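Local coordinates for mannitol dehydrogenase (Helicobacter pylori, PDB 3TWO), which probably catalyses the zinc-dependent, NADP(H)-linked interconversion of cinnamyl-type alcohols and their aldehydes, as a member of the medium-chain alcohol dehydrogenase family, at residues S23-G28 against N135-E140; D31-I36 against I70-K75; K78-G83 against N141-V146. All coordinates share one frame; numbering follows the deposited sequence.

Contact 1 of 3, residues S23-G28 against N135-E140; sequences SRHAVG and NIVVDE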
loop_
_atom_site.group_PDB
_atom_site.type_symbol
_atom_site.label_atom_id
_atom_site.label_comp_id
_atom_site.label_asym_id
_atom_site.label_seq_id
_atom_site.Cartn_x
_atom_site.Cartn_y
_atom_site.Cartn_z
ATOM N N SER B 23 -33.930 6.614 -24.772
ATOM C CA SER B 23 -34.192 7.981 -24.397
ATOM C C SER B 23 -33.465 8.302 -23.082
ATOM O O SER B 23 -33.147 7.405 -22.266
ATOM C CB SER B 23 -35.720 8.240 -24.305
ATOM O OG SER B 23 -36.219 7.653 -23.114
ATOM N N ARG B 24 -33.176 9.577 -22.888
ATOM C CA ARG B 24 -32.546 10.034 -21.635
ATOM C C ARG B 24 -33.486 11.000 -20.920
ATOM O O ARG B 24 -34.426 11.512 -21.530
ATOM C CB ARG B 24 -31.256 10.769 -21.960
ATOM C CG ARG B 24 -30.212 9.939 -22.682
ATOM C CD ARG B 24 -29.015 10.807 -23.072
ATOM N NE ARG B 24 -27.877 10.053 -23.629
ATOM C CZ ARG B 24 -27.021 9.258 -22.957
ATOM N NH1 ARG B 24 -27.186 8.998 -21.648
ATOM N NH2 ARG B 24 -25.975 8.716 -23.610
ATOM N N HIS B 25 -33.213 11.276 -19.639
ATOM C CA HIS B 25 -33.971 12.304 -18.909
ATOM C C HIS B 25 -34.004 13.693 -19.614
ATOM O O HIS B 25 -33.054 14.097 -20.306
ATOM C CB HIS B 25 -33.480 12.441 -17.448
ATOM C CG HIS B 25 -32.132 13.086 -17.295
ATOM N ND1 HIS B 25 -30.991 12.363 -16.965
ATOM C CD2 HIS B 25 -31.756 14.393 -17.320
ATOM C CE1 HIS B 25 -29.971 13.200 -16.821
ATOM N NE2 HIS B 25 -30.409 14.432 -17.021
ATOM N N ALA B 26 -35.118 14.391 -19.416
ATOM C CA ALA B 26 -35.324 15.765 -19.886
ATOM C C ALA B 26 -34.188 16.659 -19.381
ATOM O O ALA B 26 -33.560 16.381 -18.346
ATOM C CB ALA B 26 -36.694 16.294 -19.370
ATOM N N VAL B 27 -33.929 17.732 -20.124
ATOM C CA VAL B 27 -32.967 18.757 -19.732
ATOM C C VAL B 27 -33.495 19.586 -18.562
ATOM O O VAL B 27 -34.409 20.362 -18.728
ATOM C CB VAL B 27 -32.630 19.683 -20.926
ATOM C CG1 VAL B 27 -31.513 20.603 -20.549
ATOM C CG2 VAL B 27 -32.254 18.840 -22.208
ATOM N N GLY B 28 -32.919 19.403 -17.379
ATOM C CA GLY B 28 -33.437 20.051 -16.178
ATOM C C GLY B 28 -32.832 21.435 -16.145
ATOM O O GLY B 28 -31.967 21.739 -16.958
ATOM N N ASN B 135 -25.860 11.558 -28.187
ATOM C CA ASN B 135 -26.008 12.697 -27.301
ATOM C C ASN B 135 -25.987 12.223 -25.862
ATOM O O ASN B 135 -26.042 11.011 -25.621
ATOM C CB ASN B 135 -27.318 13.489 -27.630
ATOM C CG ASN B 135 -28.579 12.682 -27.379
ATOM O OD1 ASN B 135 -28.671 11.920 -26.410
ATOM N ND2 ASN B 135 -29.599 12.877 -28.237
ATOM N N ILE B 136 -25.944 13.171 -24.926
ATOM C CA ILE B 136 -25.939 12.857 -23.507
ATOM C C ILE B 136 -26.424 14.122 -22.788
ATOM O O ILE B 136 -26.214 15.273 -23.304
ATOM C CB ILE B 136 -24.546 12.376 -22.992
ATOM C CG1 ILE B 136 -24.683 11.706 -21.620
ATOM C CG2 ILE B 136 -23.518 13.509 -22.933
ATOM C CD1 ILE B 136 -23.438 11.049 -21.123
ATOM N N VAL B 137 -27.124 13.926 -21.662
ATOM C CA VAL B 137 -27.674 15.046 -20.861
ATOM C C VAL B 137 -26.948 15.048 -19.512
ATOM O O VAL B 137 -27.050 14.068 -18.784
ATOM C CB VAL B 137 -29.246 14.905 -20.637
ATOM C CG1 VAL B 137 -29.819 16.095 -19.860
ATOM C CG2 VAL B 137 -29.975 14.766 -21.970
ATOM N N VAL B 138 -26.206 16.111 -19.195
ATOM C CA VAL B 138 -25.345 16.136 -18.022
ATOM C C VAL B 138 -25.562 17.406 -17.183
ATOM O O VAL B 138 -25.635 18.511 -17.751
ATOM C CB VAL B 138 -23.844 16.047 -18.435
ATOM C CG1 VAL B 138 -22.959 15.959 -17.202
ATOM C CG2 VAL B 138 -23.595 14.842 -19.343
ATOM N N ASP B 139 -25.684 17.238 -15.845
ATOM C CA ASP B 139 -25.680 18.383 -14.898
ATOM C C ASP B 139 -24.405 19.241 -15.181
ATOM O O ASP B 139 -23.307 18.676 -15.347
ATOM C CB ASP B 139 -25.666 17.888 -13.454
ATOM C CG ASP B 139 -25.694 19.042 -12.426
ATOM O OD1 ASP B 139 -24.688 19.738 -12.307
ATOM O OD2 ASP B 139 -26.726 19.267 -11.745
ATOM N N GLU B 140 -24.572 20.559 -15.274
ATOM C CA GLU B 140 -23.474 21.454 -15.721
ATOM C C GLU B 140 -22.186 21.415 -14.909
ATOM O O GLU B 140 -21.125 21.817 -15.437
ATOM C CB GLU B 140 -23.929 22.922 -15.825
ATOM C CG GLU B 140 -24.584 23.437 -14.566
ATOM C CD GLU B 140 -24.590 24.944 -14.475
ATOM O OE1 GLU B 140 -25.017 25.459 -13.407
ATOM O OE2 GLU B 140 -24.159 25.603 -15.450
#

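Contact 2 of 3, residues D31-I36 against I70-K75; sequences DVLIDI and IKEVGK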
loop_
_atom_site.group_PDB
_atom_site.type_symbol
_atom_site.label_atom_id
_atom_site.label_comp_id
_atom_site.label_asym_id
_atom_site.label_seq_id
_atom_site.Cartn_x
_atom_site.Cartn_y
_atom_site.Cartn_z
ATOM N N ASP B 31 -29.100 21.309 -16.355
ATOM C CA ASP B 31 -28.489 20.332 -17.286
ATOM C C ASP B 31 -28.043 21.014 -18.580
ATOM O O ASP B 31 -28.529 22.102 -18.938
ATOM C CB ASP B 31 -29.505 19.234 -17.676
ATOM C CG ASP B 31 -29.854 18.294 -16.527
ATOM O OD1 ASP B 31 -28.997 18.080 -15.639
ATOM O OD2 ASP B 31 -31.000 17.760 -16.524
ATOM N N VAL B 32 -27.163 20.336 -19.298
ATOM C CA VAL B 32 -26.896 20.641 -20.703
ATOM C C VAL B 32 -27.029 19.371 -21.543
ATOM O O VAL B 32 -26.755 18.264 -21.068
ATOM C CB VAL B 32 -25.465 21.214 -20.904
ATOM C CG1 VAL B 32 -25.310 22.457 -20.044
ATOM C CG2 VAL B 32 -24.357 20.156 -20.562
ATOM N N LEU B 33 -27.484 19.559 -22.775
ATOM C CA LEU B 33 -27.633 18.512 -23.796
ATOM C C LEU B 33 -26.441 18.655 -24.719
ATOM O O LEU B 33 -26.240 19.706 -25.330
ATOM C CB LEU B 33 -28.922 18.762 -24.609
ATOM C CG LEU B 33 -29.175 17.963 -25.883
ATOM C CD1 LEU B 33 -28.979 16.510 -25.618
ATOM C CD2 LEU B 33 -30.613 18.267 -26.478
ATOM N N ILE B 34 -25.652 17.599 -24.815
ATOM C CA ILE B 34 -24.441 17.588 -25.583
ATOM C C ILE B 34 -24.636 16.663 -26.748
ATOM O O ILE B 34 -25.058 15.507 -26.570
ATOM C CB ILE B 34 -23.285 17.083 -24.701
ATOM C CG1 ILE B 34 -22.997 18.104 -23.563
ATOM C CG2 ILE B 34 -22.067 16.746 -25.583
ATOM C CD1 ILE B 34 -22.075 17.595 -22.415
ATOM N N ASP B 35 -24.354 17.162 -27.945
ATOM C CA ASP B 35 -24.208 16.320 -29.123
ATOM C C ASP B 35 -22.801 15.733 -29.104
ATOM O O ASP B 35 -21.832 16.484 -29.091
ATOM C CB ASP B 35 -24.336 17.138 -30.425
ATOM C CG ASP B 35 -25.707 17.040 -31.037
ATOM O OD1 ASP B 35 -26.703 16.849 -30.305
ATOM O OD2 ASP B 35 -25.794 17.166 -32.283
ATOM N N ILE B 36 -22.702 14.418 -29.162
ATOM C CA ILE B 36 -21.419 13.723 -29.026
ATOM C C ILE B 36 -20.714 13.581 -30.387
ATOM O O ILE B 36 -21.290 13.048 -31.342
ATOM C CB ILE B 36 -21.615 12.367 -28.382
ATOM C CG1 ILE B 36 -22.108 12.539 -26.937
ATOM C CG2 ILE B 36 -20.308 11.537 -28.403
ATOM C CD1 ILE B 36 -22.379 11.202 -26.219
ATOM N N ILE B 70 -22.304 21.660 -27.121
ATOM C CA ILE B 70 -23.537 21.947 -26.426
ATOM C C ILE B 70 -24.592 22.408 -27.410
ATOM O O ILE B 70 -24.449 23.434 -28.086
ATOM C CB ILE B 70 -23.330 22.911 -25.292
ATOM C CG1 ILE B 70 -22.416 22.196 -24.241
ATOM C CG2 ILE B 70 -24.685 23.415 -24.743
ATOM C CD1 ILE B 70 -22.593 22.626 -22.814
ATOM N N LYS B 71 -25.613 21.582 -27.516
ATOM C CA LYS B 71 -26.794 21.843 -28.316
ATOM C C LYS B 71 -27.864 22.612 -27.526
ATOM O O LYS B 71 -28.560 23.420 -28.097
ATOM C CB LYS B 71 -27.348 20.508 -28.808
ATOM C CG LYS B 71 -28.522 20.567 -29.791
ATOM C CD LYS B 71 -29.099 19.131 -29.940
ATOM C CE LYS B 71 -29.882 18.890 -31.234
ATOM N NZ LYS B 71 -28.879 18.548 -32.294
ATOM N N GLU B 72 -28.014 22.364 -26.222
ATOM C CA GLU B 72 -29.082 23.024 -25.450
ATOM C C GLU B 72 -28.703 23.197 -24.004
ATOM O O GLU B 72 -27.895 22.431 -23.471
ATOM C CB GLU B 72 -30.377 22.219 -25.472
ATOM C CG GLU B 72 -31.178 22.327 -26.717
ATOM C CD GLU B 72 -32.372 21.373 -26.675
ATOM O OE1 GLU B 72 -32.881 21.082 -25.541
ATOM O OE2 GLU B 72 -32.765 20.900 -27.773
ATOM N N VAL B 73 -29.269 24.203 -23.351
ATOM C CA VAL B 73 -28.986 24.397 -21.894
ATOM C C VAL B 73 -30.292 24.621 -21.147
ATOM O O VAL B 73 -31.242 25.198 -21.701
ATOM C CB VAL B 73 -27.977 25.566 -21.592
ATOM C CG1 VAL B 73 -26.622 25.287 -22.233
ATOM C CG2 VAL B 73 -28.509 26.881 -22.077
ATOM N N GLY B 74 -30.339 24.165 -19.898
ATOM C CA GLY B 74 -31.482 24.428 -19.033
ATOM C C GLY B 74 -31.374 25.888 -18.700
ATOM O O GLY B 74 -30.312 26.483 -18.862
ATOM N N LYS B 75 -32.476 26.464 -18.260
ATOM C CA LYS B 75 -32.597 27.895 -18.016
ATOM C C LYS B 75 -31.770 28.418 -16.828
ATOM O O LYS B 75 -31.411 29.583 -16.824
ATOM C CB LYS B 75 -34.078 28.282 -17.893
ATOM C CG LYS B 75 -34.634 28.174 -16.492
ATOM C CD LYS B 75 -36.092 28.624 -16.420
ATOM C CE LYS B 75 -37.007 27.402 -16.427
ATOM N NZ LYS B 75 -36.621 26.453 -15.319
#

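Contact 3 of 3, residues K78-G83 against N141-V146; sequences KKFKIG and NYVISV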
loop_
_atom_site.group_PDB
_atom_site.type_symbol
_atom_site.label_atom_id
_atom_site.label_comp_id
_atom_site.label_asym_id
_atom_site.label_seq_id
_atom_site.Cartn_x
_atom_site.Cartn_y
_atom_site.Cartn_z
ATOM N N LYS B 78 -25.346 28.351 -15.930
ATOM C CA LYS B 78 -24.505 29.540 -16.023
ATOM C C LYS B 78 -23.100 29.300 -16.570
ATOM O O LYS B 78 -22.438 30.235 -17.023
ATOM C CB LYS B 78 -24.437 30.259 -14.664
ATOM C CG LYS B 78 -24.025 29.376 -13.459
ATOM C CD LYS B 78 -24.766 29.801 -12.152
ATOM C CE LYS B 78 -24.791 31.323 -11.945
ATOM N NZ LYS B 78 -25.960 31.997 -12.595
ATOM N N LYS B 79 -22.655 28.051 -16.567
ATOM C CA LYS B 79 -21.255 27.773 -16.871
ATOM C C LYS B 79 -20.977 27.554 -18.373
ATOM O O LYS B 79 -19.817 27.572 -18.782
ATOM C CB LYS B 79 -20.756 26.603 -16.022
ATOM C CG LYS B 79 -21.042 26.754 -14.513
ATOM C CD LYS B 79 -20.349 25.633 -13.709
ATOM C CE LYS B 79 -18.856 25.925 -13.555
ATOM N NZ LYS B 79 -17.970 24.754 -13.886
ATOM N N PHE B 80 -22.030 27.369 -19.181
ATOM C CA PHE B 80 -21.915 27.035 -20.631
ATOM C C PHE B 80 -22.975 27.695 -21.513
ATOM O O PHE B 80 -24.037 28.055 -21.009
ATOM C CB PHE B 80 -21.983 25.512 -20.826
ATOM C CG PHE B 80 -20.834 24.781 -20.186
ATOM C CD1 PHE B 80 -20.998 24.116 -18.959
ATOM C CD2 PHE B 80 -19.558 24.784 -20.784
ATOM C CE1 PHE B 80 -19.928 23.489 -18.356
ATOM C CE2 PHE B 80 -18.487 24.132 -20.177
ATOM C CZ PHE B 80 -18.680 23.485 -18.982
ATOM N N LYS B 81 -22.702 27.831 -22.814
ATOM C CA LYS B 81 -23.706 28.327 -23.781
ATOM C C LYS B 81 -23.802 27.374 -24.951
ATOM O O LYS B 81 -22.877 26.594 -25.209
ATOM C CB LYS B 81 -23.329 29.697 -24.380
ATOM C CG LYS B 81 -22.095 30.415 -23.822
ATOM C CD LYS B 81 -21.706 31.633 -24.709
ATOM C CE LYS B 81 -20.677 31.272 -25.789
ATOM N NZ LYS B 81 -19.534 30.504 -25.147
ATOM N N ILE B 82 -24.887 27.470 -25.705
ATOM C CA ILE B 82 -25.019 26.704 -26.946
ATOM C C ILE B 82 -23.795 26.972 -27.841
ATOM O O ILE B 82 -23.342 28.107 -27.935
ATOM C CB ILE B 82 -26.315 27.120 -27.695
ATOM C CG1 ILE B 82 -27.554 26.775 -26.818
ATOM C CG2 ILE B 82 -26.345 26.522 -29.173
ATOM C CD1 ILE B 82 -28.947 27.010 -27.525
ATOM N N GLY B 83 -23.264 25.945 -28.500
ATOM C CA GLY B 83 -22.041 26.104 -29.291
ATOM C C GLY B 83 -20.748 25.778 -28.557
ATOM O O GLY B 83 -19.742 25.443 -29.216
ATOM N N ASN B 141 -22.274 20.951 -13.656
ATOM C CA ASN B 141 -21.097 20.860 -12.747
ATOM C C ASN B 141 -20.193 19.668 -12.981
ATOM O O ASN B 141 -19.218 19.503 -12.270
ATOM C CB ASN B 141 -21.526 20.922 -11.287
ATOM C CG ASN B 141 -22.301 22.189 -11.011
ATOM O OD1 ASN B 141 -21.723 23.249 -10.827
ATOM N ND2 ASN B 141 -23.642 22.101 -11.086
ATOM N N TYR B 142 -20.570 18.839 -13.967
ATOM C CA TYR B 142 -19.859 17.605 -14.357
ATOM C C TYR B 142 -19.429 17.678 -15.825
ATOM O O TYR B 142 -19.068 16.665 -16.437
ATOM C CB TYR B 142 -20.777 16.382 -14.091
ATOM C CG TYR B 142 -21.119 16.355 -12.642
ATOM C CD1 TYR B 142 -22.198 17.124 -12.140
ATOM C CD2 TYR B 142 -20.288 15.683 -11.724
ATOM C CE1 TYR B 142 -22.473 17.181 -10.787
ATOM C CE2 TYR B 142 -20.600 15.731 -10.314
ATOM C CZ TYR B 142 -21.688 16.470 -9.885
ATOM O OH TYR B 142 -22.028 16.519 -8.548
ATOM N N VAL B 143 -19.441 18.879 -16.388
ATOM C CA VAL B 143 -19.061 19.063 -17.791
ATOM C C VAL B 143 -17.693 19.788 -17.893
ATOM O O VAL B 143 -17.462 20.818 -17.238
ATOM C CB VAL B 143 -20.187 19.820 -18.558
ATOM C CG1 VAL B 143 -19.765 20.103 -20.017
ATOM C CG2 VAL B 143 -21.506 19.005 -18.508
ATOM N N ILE B 144 -16.789 19.288 -18.717
ATOM C CA ILE B 144 -15.468 19.898 -18.806
ATOM C C ILE B 144 -15.469 20.892 -19.976
ATOM O O ILE B 144 -15.952 20.554 -21.060
ATOM C CB ILE B 144 -14.384 18.767 -19.021
ATOM C CG1 ILE B 144 -14.543 17.683 -17.898
ATOM C CG2 ILE B 144 -12.938 19.362 -19.251
ATOM C CD1 ILE B 144 -14.596 18.256 -16.460
ATOM N N SER B 145 -14.903 22.081 -19.780
ATOM C CA SER B 145 -14.817 23.053 -20.846
ATOM C C SER B 145 -13.584 22.784 -21.735
ATOM O O SER B 145 -12.501 22.493 -21.238
ATOM C CB SER B 145 -14.705 24.429 -20.230
ATOM O OG SER B 145 -14.289 25.285 -21.208
ATOM N N VAL B 146 -13.760 22.824 -23.051
ATOM C CA VAL B 146 -12.661 22.442 -23.964
ATOM C C VAL B 146 -12.433 23.584 -24.954
ATOM O O VAL B 146 -13.417 24.127 -25.506
ATOM C CB VAL B 146 -13.003 21.173 -24.756
ATOM C CG1 VAL B 146 -11.987 20.940 -25.892
ATOM C CG2 VAL B 146 -13.086 19.947 -23.801
#

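Contact 1 of 3, residues S23-G28 against N135-E140
Val137 and Arg24 bury the most surface here, with His25 third, and each meets its partners in a different way. The isopropyl group of Val137 sits over one face of the His25 imidazole: its CB lies 4.2 Å from the centroid of the His25 ring and 28° off the ring normal, which meets the geometry of a CH-pi contact. CG1 reaches nearest, 3.3 Å from His25 NE2. With CG1 anti to the backbone N of Val137, this methyl also meets Val27, whose CG2 lies 4.4 Å from Val137 CG1, while Val137 CG2 is turned to the His25 carbonyl. The imidazole further stacks on the ring of His123.

Arg24 reaches the start of strand 135-139. Its chain is extended from CG to NE and slides past Asn135 in the opposite direction, laying the guanidinium over Ile136, whose CG1 stands 3.6 Å from Arg24 CZ, above the centre of the plane. At the edge of the same group, the Asn135 carbonyl receives two weak hydrogen bonds, from Arg24 NE (2.9 Å to Asn135 O) and from NH2; both are bent, the first to 128° at the hydrogen. A third weak bond runs from NE to OD1 of Asn135. Stronger polar partners lie outside: Arg24 NH1 bonds to the Met129 carbonyl, and the Asn135 amide to Ser5 OG and the Gln4 carbonyl. The guanidinium is thus held by apolar cover on one face and by the Asn135 oxygens at its edge, with further acceptors outside the contact.

No backbone ladder links the segments, whose touching parts run 58° apart. Side chains, with backbone carbonyls among their partners, join the end of strand 18-24 and the loop after it to strand 135-139, a packing of the small N-terminal sheet upon the larger one in the GroES-like catalytic domain of a medium-chain dehydrogenase.

Contact 2 of 3, residues D31-I36 against I70-K75
Leu33 and Glu72 face each other as an antiparallel hydrogen-bonded pair, and the backbone around them sets the geometry of the contact. Leu33 N donates to Glu72 O at 3.0 Å, a nearly straight bond of 169° at the hydrogen. The Leu33 carbonyl takes two amides: Lys71 N at 2.9 Å from Leu33 O, and Glu72 N by a longer, weak bond. Beside them the side chains point the same way, and Leu33 CD2 rests 3.6 Å from Glu72 CD.

Because Lys71 and Glu72 both face Leu33, the register slips by one residue: a classic beta bulge, set in a pair of strands 164° apart in direction within the GroES-like domain's mixed sheet. Beyond the bulge Ile34 pairs with Ile70, and before it Val32 pairs with Val73, both non-hydrogen-bonded. These four residues share the face across the sheet from Leu33 and Glu72. There Ile70 turns its CD1 back to Val32, 3.7 Å from Val32 CB, and Val32 CG1 meets Val73 CG1 at 3.8 Å.

At the bulge, Lys71 points toward strand 31-40 and reaches Asp35. Its extended chain, with CG anti to the backbone N (chi1 -174°), brings CD to 3.3 Å from Asp35 OD1; the bend at chi4 then turns NZ to the carboxylate in a salt bridge, weak at 3.4 Å from Asp35 OD2. Lys344 makes a second ion pair, long and weak, with Asp35 OD2. At the other end Gly74 N bonds to Asp31 O at 2.9 Å, while Asp31 OD2 accepts the amide of Gly28. Farther out, strand 135-139 flanks strand 31-40 on its other edge, with Val32 and Ile34 bonded through their backbones to Val138 and Ile136.

Contact 3 of 3, residues K78-G83 against N141-V146
Phe80 carries its ring to Val143 through a chi1 of -64°, which sets CG anti to the carbonyl carbon and beside the backbone N; at Val143, chi1 of 176° places CG1 anti to N and beside its own carbonyl carbon. The two side chains then meet obliquely, with the methyl over the ring. Val143 CG1 stands 4.0 Å from the centroid of the Phe80 ring and 27° off its normal, a CH-pi contact over the face. Val143 CB touches Phe80 CE1 at 3.7 Å.

The ring's far end reaches the backbone: Phe80 CZ comes to 3.4 Å from Val143 O, and its CE2 lies 3.8 Å from Ser145 CB. Unlike Val143, Ser145 comes at the ring's edge, where its CA lies in the ring plane and its CB near it. Phe80 is therefore covered on one face by Val143 and bordered along one edge by Ser145, two residues on.

The segments are a loop between strands 65-73 and 85-88 and a piece containing short strand 144-145, both within the GroES-like domain. They exchange no hydrogen bond; in the sheet, strand 85-88 lies between strands 65-73 and 144-145. Gly83 bonds through its backbone to Ile70, while Ile144 and Val146 bond to Gly87 and Val85. Val86 of strand 85-88 touches both Phe80 and Val143, extending this apolar cluster into the sheet.

Farther from the ring, Lys79, bent at chi3 and chi4, crosses the Asn141 side chain at about a right angle, with its CD 4.0 Å from Asn141 OD1; the Asn141 amide nitrogen instead donates to Asp139 OD1. The backbone amides of Lys78 and Lys79 both bond to Glu140 OE2, tying the loop to the residue just before Asn141.

In the fold
All three contacts lie on the same side of the chain's centre and reach the mixed sheet of the GroES-like domain. Contacts 1 and 2 have centres about 7 Å apart, contacts 2 and 3 about 8 Å, and contacts 1 and 3 about 13 Å. Strand 31-40 is the common neighbour of strands 65-73 and 135-139, so it joins contact 2 to contact 1. Along the chain, contact 2 is nested inside the loop closed by contact 1 and closes before contact 3 opens, whereas contacts 1 and 3 interleave. Residues far apart in sequence are thereby gathered into the mixed sheet, with the small 3-9/18-24 sheet and the loops packed against it.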